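Local coordinates for protein argininosuccinate lyase (Chelativorans sp., PDB 6RXA) that is an EDDS lyase, a carbon-nitrogen lyase of the aspartase/fumarase superfamily, and probably also splits argininosuccinate into fumarate and L-arginine, at residues Gln45-His50 with Gly104-Gly109; Arg86-Tyr91 with Arg110-Leu115; Ala116-Arg121 with Leu195-Ala200. The protein carries 2 engineered substitutions. One frame throughout, in Å; residues are numbered along the deposited sequence. Where two conformers were deposited one is given.

How the interactions relate
Interactions 2 and 3 share helix 112-147: its first turn faces 86-91, and the next turns carry the loop 195-200. Interaction 1 sits about 10 Å from interaction 2 and 13 Å from interaction 3, centre to centre. The first two are joined by R110 NH1 and H47 ND1, 2.9 Å apart in a probable hydrogen bond. Interactions 2 and 3 meet where G199 N probably bonds to D114 OD2 at 3.0 Å. I46 ties interaction 1 to interaction 3, its CD1 lying 3.8 Å from A118 CB. Only interaction 2 includes residues of the substrate pocket, S111, R112 and N113; between side chains, H47 lies about 8 Å from R112 and N117 about 7 Å from N113.

Interaction 1: Gln45-His50 with Gly104-Gly109; sequences QIHRAH and GKMHIG
H50 and H47, one turn apart on helix 35-56, both reach the loop 104-109 that leads into helix 112-147, in the helical lyase fold of the aspartase/fumarase superfamily. The polar part of the contact belongs to H50. With CG anti to the backbone N (chi1 -177°), its imidazole extends from the helix, and NE2 donates to I108 O at 2.8 Å. The acceptor lies in the plane of the ring, while the bend at the hydrogen (148°) keeps the bond from being straight. At the same edge of the ring CD2 stands 3.2 Å from M106 O, so two backbone carbonyls of the loop face one side of the imidazole.

The second kind of contact is sulfur against ring. M106 SD lies over one face of H47, 4.3 Å from the ring centroid and 4.0 Å from H47 CG. The sulfur gets there through a chain that leaves with CG between the backbone N and the carbonyl carbon (chi1 77°) and then runs extended. The polar end of H47 is engaged elsewhere, since its ND1 pairs with R110. Y88, Y91 and L95 of helix 88-99 also touch M106, which places its thioether among three helix residues as well as H47. H107 turns away from helix 35-56; its ring stacks on Y88, and its NE2 bonds to S281 OG of the third subunit. Just past the I108 carbonyl, G109 takes a positive phi, and its O lies 4.4 Å from H50 CE1.

Interaction 2: Arg86-Tyr91 with Arg110-Leu115; sequences RTYLPY and RSRNDL. With FMT (formic acid), chain B; FMT (formic acid), chain D; FMT (formic acid), chain C.
O1 of the formic acid of chain D is gripped by two nitrogens of R112, NH1 at 2.8 Å and NH2 at 3.2 Å, while L89 covers one face of the same guanidinium. L89 CD1 comes to 3.6 Å from R112 NH1, offset toward the rim of the group. R112 NH2 also donates to O2 of the chain B formic acid at 3.3 Å. A weak bond from NE reaches the same oxygen, and both formic acid oxygens lie at the edge of the guanidinium, in its plane. A water in that plane joins NH1 to the backbone N of L89. R112 crosses Y88 obliquely with its CG and CD methylenes, and a bend beyond them (chi3 -61°) turns the guanidinium to the formic acids.

R112 CG packs 3.7 Å from Y88 CD2, while L115 crosses Y88 at about a right angle and brings its CD2 to 3.6 Å from Y88 CD1. The Y88 hydroxyl receives a weak bond from R110 NH2 at 3.3 Å, the two flat groups standing 85° apart; the stronger partners are E92 for the hydroxyl and H47 for the guanidinium.

At the start of helix 112-147, S111 and D114 form a capping box: S111 OG accepts from N113 N at 2.9 Å, nearly straight (172°), and D114 OD1 accepts from S111 N. The same OG has a weak bond to the chain B formic acid, and N113 ND2 donates to the chain C one. T158 of the second subunit and S280, S281, K286, N288 and Y26 of the third also bond to the formic acids. These probably come from the crystallisation liquor, but S111, R112 and N113 also bind succinate and fumarate, consistent with a pocket built for carboxylates.

Interaction 3: Ala116-Arg121 with Leu195-Ala200; sequences ANAGKR and LCPLGA
L195, in the loop between helices 168-193 and 212-218, sets its carbonyl beside R121 on helix 112-147; further on, P197 to A200 make a type II beta turn. R121 runs extended from CG to NE, and its CD lies 3.3 Å from L195 O. The NE donates along the helix to N117 OD1 at 2.9 Å, in the guanidinium plane, while NH1 bonds to the carbonyls of R192 and I193. A leucine in place of R121 would probably leave N117 OD1 without this donor and those two carbonyls without their charged partner. C196 points away from the helix, its SG accepting from L198 N. P197 fits its ring among three helix side chains: CG is 3.5 Å from N117 OD1 and 3.9 Å from A118 CB, and CD is 3.8 Å from R121 CD. L198, whose CG hangs anti to the carbonyl carbon (chi1 -72°), turns back to the helix and puts CG 3.7 Å from A118 CB. G199 takes the positive-phi corner (106°) of the turn, which A200 N closes by bonding to P197 O at 3.2 Å.

Interaction 1: Gln45-His50 with Gly104-Gly109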
loop_
_atom_site.group_PDB
_atom_site.type_symbol
_atom_site.label_atom_id
_atom_site.label_comp_id
_atom_site.label_asym_id
_atom_site.label_seq_id
_atom_site.Cartn_x
_atom_site.Cartn_y
_atom_site.Cartn_z
ATOM N N GLN A 45 26.396 4.366 -22.731
ATOM C CA GLN A 45 27.330 5.366 -22.232
ATOM C C GLN A 45 28.257 4.766 -21.185
ATOM O O GLN A 45 29.460 5.065 -21.166
ATOM C CB GLN A 45 26.561 6.552 -21.657
ATOM C CG GLN A 45 25.873 7.383 -22.719
ATOM C CD GLN A 45 26.851 8.009 -23.700
ATOM O OE1 GLN A 45 27.612 8.910 -23.343
ATOM N NE2 GLN A 45 26.836 7.531 -24.942
ATOM N N ILE A 46 27.722 3.909 -20.315
ATOM C CA ILE A 46 28.552 3.256 -19.303
ATOM C C ILE A 46 29.634 2.403 -19.952
ATOM O O ILE A 46 30.786 2.399 -19.503
ATOM C CB ILE A 46 27.668 2.458 -18.327
ATOM C CG1 ILE A 46 26.830 3.431 -17.490
ATOM C CG2 ILE A 46 28.514 1.517 -17.483
ATOM C CD1 ILE A 46 25.689 2.746 -16.741
ATOM N N HIS A 47 29.292 1.666 -21.011
ATOM C CA HIS A 47 30.316 0.867 -21.680
ATOM C C HIS A 47 31.468 1.751 -22.140
ATOM O O HIS A 47 32.643 1.393 -21.997
ATOM C CB HIS A 47 29.746 0.138 -22.895
ATOM C CG HIS A 47 28.613 -0.778 -22.582
ATOM N ND1 HIS A 47 28.506 -1.454 -21.388
ATOM C CD2 HIS A 47 27.520 -1.118 -23.308
ATOM C CE1 HIS A 47 27.398 -2.173 -21.392
ATOM N NE2 HIS A 47 26.780 -1.983 -22.542
ATOM N N ARG A 48 31.145 2.907 -22.717
ATOM C CA ARG A 48 32.182 3.813 -23.199
ATOM C C ARG A 48 33.014 4.349 -22.041
ATOM O O ARG A 48 34.249 4.372 -22.116
ATOM C CB ARG A 48 31.533 4.946 -23.989
ATOM C CG ARG A 48 30.956 4.489 -25.320
ATOM C CD ARG A 48 30.244 5.614 -26.044
ATOM N NE ARG A 48 29.873 5.213 -27.401
ATOM C CZ ARG A 48 28.832 4.438 -27.695
ATOM N NH1 ARG A 48 28.052 3.968 -26.737
ATOM N NH2 ARG A 48 28.572 4.129 -28.956
ATOM N N ALA A 49 32.361 4.792 -20.967
ATOM C CA ALA A 49 33.105 5.341 -19.835
ATOM C C ALA A 49 33.982 4.284 -19.179
ATOM O O ALA A 49 35.132 4.564 -18.803
ATOM C CB ALA A 49 32.145 5.943 -18.809
ATOM N N HIS A 50 33.454 3.073 -19.006
ATOM C CA HIS A 50 34.241 2.006 -18.402
ATOM C C HIS A 50 35.464 1.700 -19.252
ATOM O O HIS A 50 36.584 1.585 -18.735
ATOM C CB HIS A 50 33.362 0.770 -18.233
ATOM C CG HIS A 50 34.056 -0.363 -17.558
ATOM N ND1 HIS A 50 34.337 -0.361 -16.207
ATOM C CD2 HIS A 50 34.528 -1.532 -18.045
ATOM C CE1 HIS A 50 34.957 -1.487 -15.896
ATOM N NE2 HIS A 50 35.093 -2.209 -16.992
ATOM N N GLY A 104 34.967 -9.117 -25.352
ATOM C CA GLY A 104 34.841 -9.613 -23.993
ATOM C C GLY A 104 35.636 -8.824 -22.979
ATOM O O GLY A 104 35.312 -8.843 -21.782
ATOM N N LYS A 105 36.666 -8.115 -23.425
ATOM C CA LYS A 105 37.487 -7.358 -22.496
ATOM C C LYS A 105 36.774 -6.141 -21.944
ATOM O O LYS A 105 37.242 -5.572 -20.953
ATOM C CB LYS A 105 38.798 -6.936 -23.169
ATOM C CG LYS A 105 39.727 -8.104 -23.439
ATOM C CD LYS A 105 41.158 -7.634 -23.686
ATOM C CE LYS A 105 42.104 -8.811 -23.839
ATOM N NZ LYS A 105 43.520 -8.355 -23.899
ATOM N N MET A 106 35.670 -5.704 -22.560
ATOM C CA MET A 106 34.972 -4.562 -21.987
ATOM C C MET A 106 34.331 -4.900 -20.644
ATOM O O MET A 106 33.913 -3.988 -19.929
ATOM C CB MET A 106 33.926 -3.975 -22.947
ATOM C CG MET A 106 32.611 -4.745 -23.084
ATOM S SD MET A 106 31.272 -3.622 -23.588
ATOM C CE MET A 106 30.033 -4.810 -24.091
ATOM N N HIS A 107 34.243 -6.178 -20.287
ATOM C CA HIS A 107 33.645 -6.570 -19.017
ATOM C C HIS A 107 34.679 -6.752 -17.914
ATOM O O HIS A 107 34.310 -7.098 -16.790
ATOM C CB HIS A 107 32.838 -7.856 -19.181
ATOM C CG HIS A 107 31.631 -7.934 -18.290
ATOM N ND1 HIS A 107 30.716 -6.910 -18.187
ATOM C CD2 HIS A 107 31.188 -8.916 -17.470
ATOM C CE1 HIS A 107 29.760 -7.257 -17.342
ATOM N NE2 HIS A 107 30.018 -8.473 -16.902
ATOM N N ILE A 108 35.964 -6.525 -18.201
ATOM C CA ILE A 108 36.982 -6.659 -17.166
ATOM C C ILE A 108 36.659 -5.744 -15.992
ATOM O O ILE A 108 36.422 -4.540 -16.159
ATOM C CB ILE A 108 38.375 -6.373 -17.752
ATOM C CG1 ILE A 108 38.812 -7.527 -18.657
ATOM C CG2 ILE A 108 39.373 -6.150 -16.624
ATOM C CD1 ILE A 108 40.058 -7.213 -19.498
ATOM N N GLY A 109 36.658 -6.312 -14.790
ATOM C CA GLY A 109 36.433 -5.536 -13.586
ATOM C C GLY A 109 35.008 -5.082 -13.348
ATOM O O GLY A 109 34.784 -4.220 -12.501
#

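Interaction 2: Arg86-Tyr91 with Arg110-Leu115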
loop_
_atom_site.group_PDB
_atom_site.type_symbol
_atom_site.label_atom_id
_atom_site.label_comp_id
_atom_site.label_asym_id
_atom_site.label_seq_id
_atom_site.Cartn_x
_atom_site.Cartn_y
_atom_site.Cartn_z
ATOM N N ARG A 86 19.193 -5.150 -26.282
ATOM C CA ARG A 86 19.172 -4.075 -25.291
ATOM C C ARG A 86 19.453 -4.539 -23.866
ATOM O O ARG A 86 19.456 -3.701 -22.960
ATOM C CB ARG A 86 17.854 -3.299 -25.361
ATOM C CG ARG A 86 17.696 -2.587 -26.685
ATOM C CD ARG A 86 16.338 -1.924 -26.838
ATOM N NE ARG A 86 16.169 -1.480 -28.212
ATOM C CZ ARG A 86 15.035 -1.031 -28.732
ATOM N NH1 ARG A 86 13.944 -0.948 -27.982
ATOM N NH2 ARG A 86 15.005 -0.665 -30.008
ATOM N N THR A 87 19.687 -5.833 -23.641
ATOM C CA THR A 87 20.196 -6.348 -22.376
ATOM C C THR A 87 21.645 -6.790 -22.569
ATOM O O THR A 87 22.109 -6.964 -23.700
ATOM C CB THR A 87 19.337 -7.492 -21.832
ATOM O OG1 THR A 87 19.265 -8.555 -22.781
ATOM C CG2 THR A 87 17.916 -6.987 -21.523
ATOM N N TYR A 88 22.357 -6.976 -21.452
ATOM C CA TYR A 88 23.817 -6.942 -21.497
ATOM C C TYR A 88 24.418 -8.122 -22.269
ATOM O O TYR A 88 25.201 -7.928 -23.202
ATOM C CB TYR A 88 24.445 -6.843 -20.093
ATOM C CG TYR A 88 25.927 -6.840 -20.286
ATOM C CD1 TYR A 88 26.556 -5.714 -20.814
ATOM C CD2 TYR A 88 26.686 -7.977 -20.062
ATOM C CE1 TYR A 88 27.899 -5.717 -21.087
ATOM C CE2 TYR A 88 28.048 -7.984 -20.336
ATOM C CZ TYR A 88 28.639 -6.843 -20.840
ATOM O OH TYR A 88 29.987 -6.818 -21.130
ATOM N N LEU A 89 24.156 -9.356 -21.840
ATOM C CA LEU A 89 24.837 -10.474 -22.490
ATOM C C LEU A 89 24.506 -10.555 -23.973
ATOM O O LEU A 89 25.426 -10.790 -24.773
ATOM C CB LEU A 89 24.594 -11.793 -21.748
ATOM C CG LEU A 89 25.358 -11.927 -20.427
ATOM C CD1 LEU A 89 24.964 -13.208 -19.701
ATOM C CD2 LEU A 89 26.871 -11.899 -20.662
ATOM N N PRO A 90 23.255 -10.355 -24.407
ATOM C CA PRO A 90 22.998 -10.273 -25.855
ATOM C C PRO A 90 23.793 -9.182 -26.554
ATOM O O PRO A 90 24.283 -9.382 -27.677
ATOM C CB PRO A 90 21.482 -10.039 -25.927
ATOM C CG PRO A 90 20.957 -10.736 -24.688
ATOM C CD PRO A 90 22.010 -10.460 -23.623
ATOM N N TYR A 91 23.924 -8.019 -25.914
ATOM C CA TYR A 91 24.676 -6.918 -26.500
ATOM C C TYR A 91 26.152 -7.269 -26.623
ATOM O O TYR A 91 26.772 -7.033 -27.667
ATOM C CB TYR A 91 24.468 -5.678 -25.627
ATOM C CG TYR A 91 25.151 -4.443 -26.133
ATOM C CD1 TYR A 91 26.492 -4.214 -25.870
ATOM C CD2 TYR A 91 24.452 -3.501 -26.865
ATOM C CE1 TYR A 91 27.130 -3.077 -26.333
ATOM C CE2 TYR A 91 25.081 -2.355 -27.334
ATOM C CZ TYR A 91 26.421 -2.152 -27.059
ATOM O OH TYR A 91 27.058 -1.026 -27.518
ATOM N N ARG A 110 34.030 -5.663 -14.043
ATOM C CA ARG A 110 32.654 -5.182 -14.031
ATOM C C ARG A 110 31.703 -6.367 -13.977
ATOM O O ARG A 110 32.090 -7.518 -14.184
ATOM C CB ARG A 110 32.399 -4.340 -15.299
ATOM C CG ARG A 110 31.105 -3.592 -15.347
ATOM C CD ARG A 110 31.051 -2.743 -16.608
ATOM N NE ARG A 110 31.031 -3.527 -17.837
ATOM C CZ ARG A 110 30.682 -3.013 -19.013
ATOM N NH1 ARG A 110 30.320 -1.743 -19.082
ATOM N NH2 ARG A 110 30.662 -3.764 -20.103
ATOM N N SER A 111 30.439 -6.069 -13.684
ATOM C CA SER A 111 29.382 -7.062 -13.625
ATOM C C SER A 111 28.130 -6.470 -14.243
ATOM O O SER A 111 27.989 -5.250 -14.358
ATOM C CB SER A 111 29.120 -7.429 -12.152
ATOM O OG SER A 111 27.953 -8.207 -11.937
ATOM N N ARG A 112 27.176 -7.337 -14.586
ATOM C CA ARG A 112 25.840 -6.815 -14.842
ATOM C C ARG A 112 25.261 -6.109 -13.614
ATOM O O ARG A 112 24.393 -5.237 -13.761
ATOM C CB ARG A 112 24.890 -7.924 -15.307
ATOM C CG ARG A 112 25.144 -8.375 -16.751
ATOM C CD ARG A 112 24.144 -9.443 -17.202
ATOM N NE ARG A 112 24.219 -10.648 -16.372
ATOM C CZ ARG A 112 23.457 -11.726 -16.529
ATOM N NH1 ARG A 112 22.547 -11.768 -17.485
ATOM N NH2 ARG A 112 23.600 -12.764 -15.718
ATOM N N ASN A 113 25.729 -6.445 -12.404
ATOM C CA ASN A 113 25.114 -5.912 -11.194
ATOM C C ASN A 113 25.418 -4.432 -11.006
ATOM O O ASN A 113 24.507 -3.645 -10.713
ATOM C CB ASN A 113 25.552 -6.712 -9.963
ATOM C CG ASN A 113 25.115 -8.164 -10.025
ATOM O OD1 ASN A 113 24.250 -8.540 -10.822
ATOM N ND2 ASN A 113 25.716 -8.994 -9.182
ATOM N N ASP A 114 26.696 -4.028 -11.124
ATOM C CA ASP A 114 27.005 -2.603 -10.991
ATOM C C ASP A 114 26.585 -1.819 -12.229
ATOM O O ASP A 114 26.127 -0.676 -12.104
ATOM C CB ASP A 114 28.438 -2.344 -10.511
ATOM C CG ASP A 114 29.518 -2.813 -11.451
ATOM O OD1 ASP A 114 29.296 -3.709 -12.291
ATOM O OD2 ASP A 114 30.654 -2.288 -11.287
ATOM N N LEU A 115 26.675 -2.435 -13.409
ATOM C CA LEU A 115 26.150 -1.825 -14.627
ATOM C C LEU A 115 24.669 -1.495 -14.478
ATOM O O LEU A 115 24.234 -0.374 -14.782
ATOM C CB LEU A 115 26.354 -2.777 -15.813
ATOM C CG LEU A 115 25.606 -2.430 -17.105
ATOM C CD1 LEU A 115 26.167 -1.160 -17.728
ATOM C CD2 LEU A 115 25.688 -3.582 -18.101
HETATM C C FMT B . 26.162 -10.727 -12.747
HETATM O O1 FMT B . 27.221 -10.952 -12.179
HETATM O O2 FMT B . 25.608 -11.601 -13.405
HETATM C C FMT D . 19.939 -14.317 -17.069
HETATM O O1 FMT D . 21.168 -14.221 -17.133
HETATM O O2 FMT D . 19.202 -13.328 -17.080
HETATM C C FMT C . 25.040 -12.544 -9.874
HETATM O O1 FMT C . 25.244 -13.763 -9.757
HETATM O O2 FMT C . 25.021 -11.763 -8.906
HETATM O O HOH W 1 21.933 -10.102 -19.881
#

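Interaction 3: Ala116-Arg121 with Leu195-Ala200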
loop_
_atom_site.group_PDB
_atom_site.type_symbol
_atom_site.label_atom_id
_atom_site.label_comp_id
_atom_site.label_asym_id
_atom_site.label_seq_id
_atom_site.Cartn_x
_atom_site.Cartn_y
_atom_site.Cartn_z
ATOM N N ALA A 116 23.877 -2.467 -14.025
ATOM C CA ALA A 116 22.436 -2.271 -13.900
ATOM C C ALA A 116 22.119 -1.161 -12.908
ATOM O O ALA A 116 21.280 -0.300 -13.182
ATOM C CB ALA A 116 21.756 -3.576 -13.484
ATOM N N ASN A 117 22.772 -1.175 -11.743
ATOM C CA ASN A 117 22.488 -0.159 -10.732
ATOM C C ASN A 117 22.843 1.224 -11.265
ATOM O O ASN A 117 22.075 2.182 -11.088
ATOM C CB ASN A 117 23.267 -0.469 -9.448
ATOM C CG ASN A 117 22.709 0.245 -8.213
ATOM O OD1 ASN A 117 23.032 1.405 -7.942
ATOM N ND2 ASN A 117 21.917 -0.477 -7.420
ATOM N N ALA A 118 23.989 1.339 -11.945
ATOM C CA ALA A 118 24.429 2.625 -12.483
ATOM C C ALA A 118 23.521 3.112 -13.605
ATOM O O ALA A 118 23.180 4.303 -13.658
ATOM C CB ALA A 118 25.873 2.530 -12.982
ATOM N N GLY A 119 23.144 2.228 -14.535
ATOM C CA GLY A 119 22.285 2.656 -15.626
ATOM C C GLY A 119 20.925 3.121 -15.141
ATOM O O GLY A 119 20.379 4.110 -15.639
ATOM N N LYS A 120 20.353 2.404 -14.173
ATOM C CA LYS A 120 19.079 2.824 -13.586
ATOM C C LYS A 120 19.211 4.191 -12.932
ATOM O O LYS A 120 18.327 5.046 -13.069
ATOM C CB LYS A 120 18.596 1.805 -12.548
ATOM C CG LYS A 120 17.256 2.157 -11.823
ATOM C CD LYS A 120 16.041 1.891 -12.732
ATOM C CE LYS A 120 14.711 2.394 -12.171
ATOM N NZ LYS A 120 14.265 1.599 -11.000
ATOM N N ARG A 121 20.328 4.429 -12.236
ATOM C CA ARG A 121 20.559 5.731 -11.622
ATOM C C ARG A 121 20.659 6.835 -12.674
ATOM O O ARG A 121 20.139 7.939 -12.474
ATOM C CB ARG A 121 21.824 5.700 -10.761
ATOM C CG ARG A 121 21.687 4.999 -9.413
ATOM C CD ARG A 121 23.076 4.804 -8.792
ATOM N NE ARG A 121 22.980 4.241 -7.448
ATOM C CZ ARG A 121 22.753 4.962 -6.353
ATOM N NH1 ARG A 121 22.617 6.274 -6.434
ATOM N NH2 ARG A 121 22.670 4.354 -5.182
ATOM N N LEU A 195 25.083 9.364 -7.402
ATOM C CA LEU A 195 26.271 8.715 -6.864
ATOM C C LEU A 195 26.544 7.466 -7.690
ATOM O O LEU A 195 25.618 6.731 -8.033
ATOM C CB LEU A 195 26.029 8.315 -5.404
ATOM C CG LEU A 195 25.756 9.457 -4.434
ATOM C CD1 LEU A 195 25.369 8.898 -3.076
ATOM C CD2 LEU A 195 26.976 10.340 -4.309
ATOM N N CYS A 196 27.817 7.234 -8.020
ATOM C CA CYS A 196 28.176 6.184 -8.966
ATOM C C CYS A 196 28.538 4.881 -8.252
ATOM O O CYS A 196 29.477 4.884 -7.436
ATOM C CB CYS A 196 29.356 6.636 -9.802
ATOM S SG CYS A 196 29.700 5.496 -11.144
ATOM N N PRO A 197 27.873 3.772 -8.547
ATOM C CA PRO A 197 28.235 2.478 -7.937
ATOM C C PRO A 197 29.213 1.654 -8.760
ATOM O O PRO A 197 29.596 0.563 -8.328
ATOM C CB PRO A 197 26.883 1.760 -7.863
ATOM C CG PRO A 197 26.194 2.214 -9.134
ATOM C CD PRO A 197 26.614 3.670 -9.318
ATOM N N LEU A 198 29.630 2.134 -9.927
ATOM C CA LEU A 198 30.542 1.367 -10.759
ATOM C C LEU A 198 31.871 1.151 -10.049
ATOM O O LEU A 198 32.402 2.045 -9.387
ATOM C CB LEU A 198 30.749 2.088 -12.086
ATOM C CG LEU A 198 29.493 1.999 -12.951
ATOM C CD1 LEU A 198 29.553 3.018 -14.068
ATOM C CD2 LEU A 198 29.301 0.588 -13.516
ATOM N N GLY A 199 32.408 -0.056 -10.199
ATOM C CA GLY A 199 33.572 -0.500 -9.461
ATOM C C GLY A 199 33.225 -1.486 -8.374
ATOM O O GLY A 199 34.121 -2.190 -7.877
ATOM N N ALA A 200 31.951 -1.564 -7.992
ATOM C CA ALA A 200 31.502 -2.617 -7.094
ATOM C C ALA A 200 31.528 -3.982 -7.768
ATOM O O ALA A 200 31.559 -5.010 -7.079
ATOM C CB ALA A 200 30.078 -2.319 -6.626
#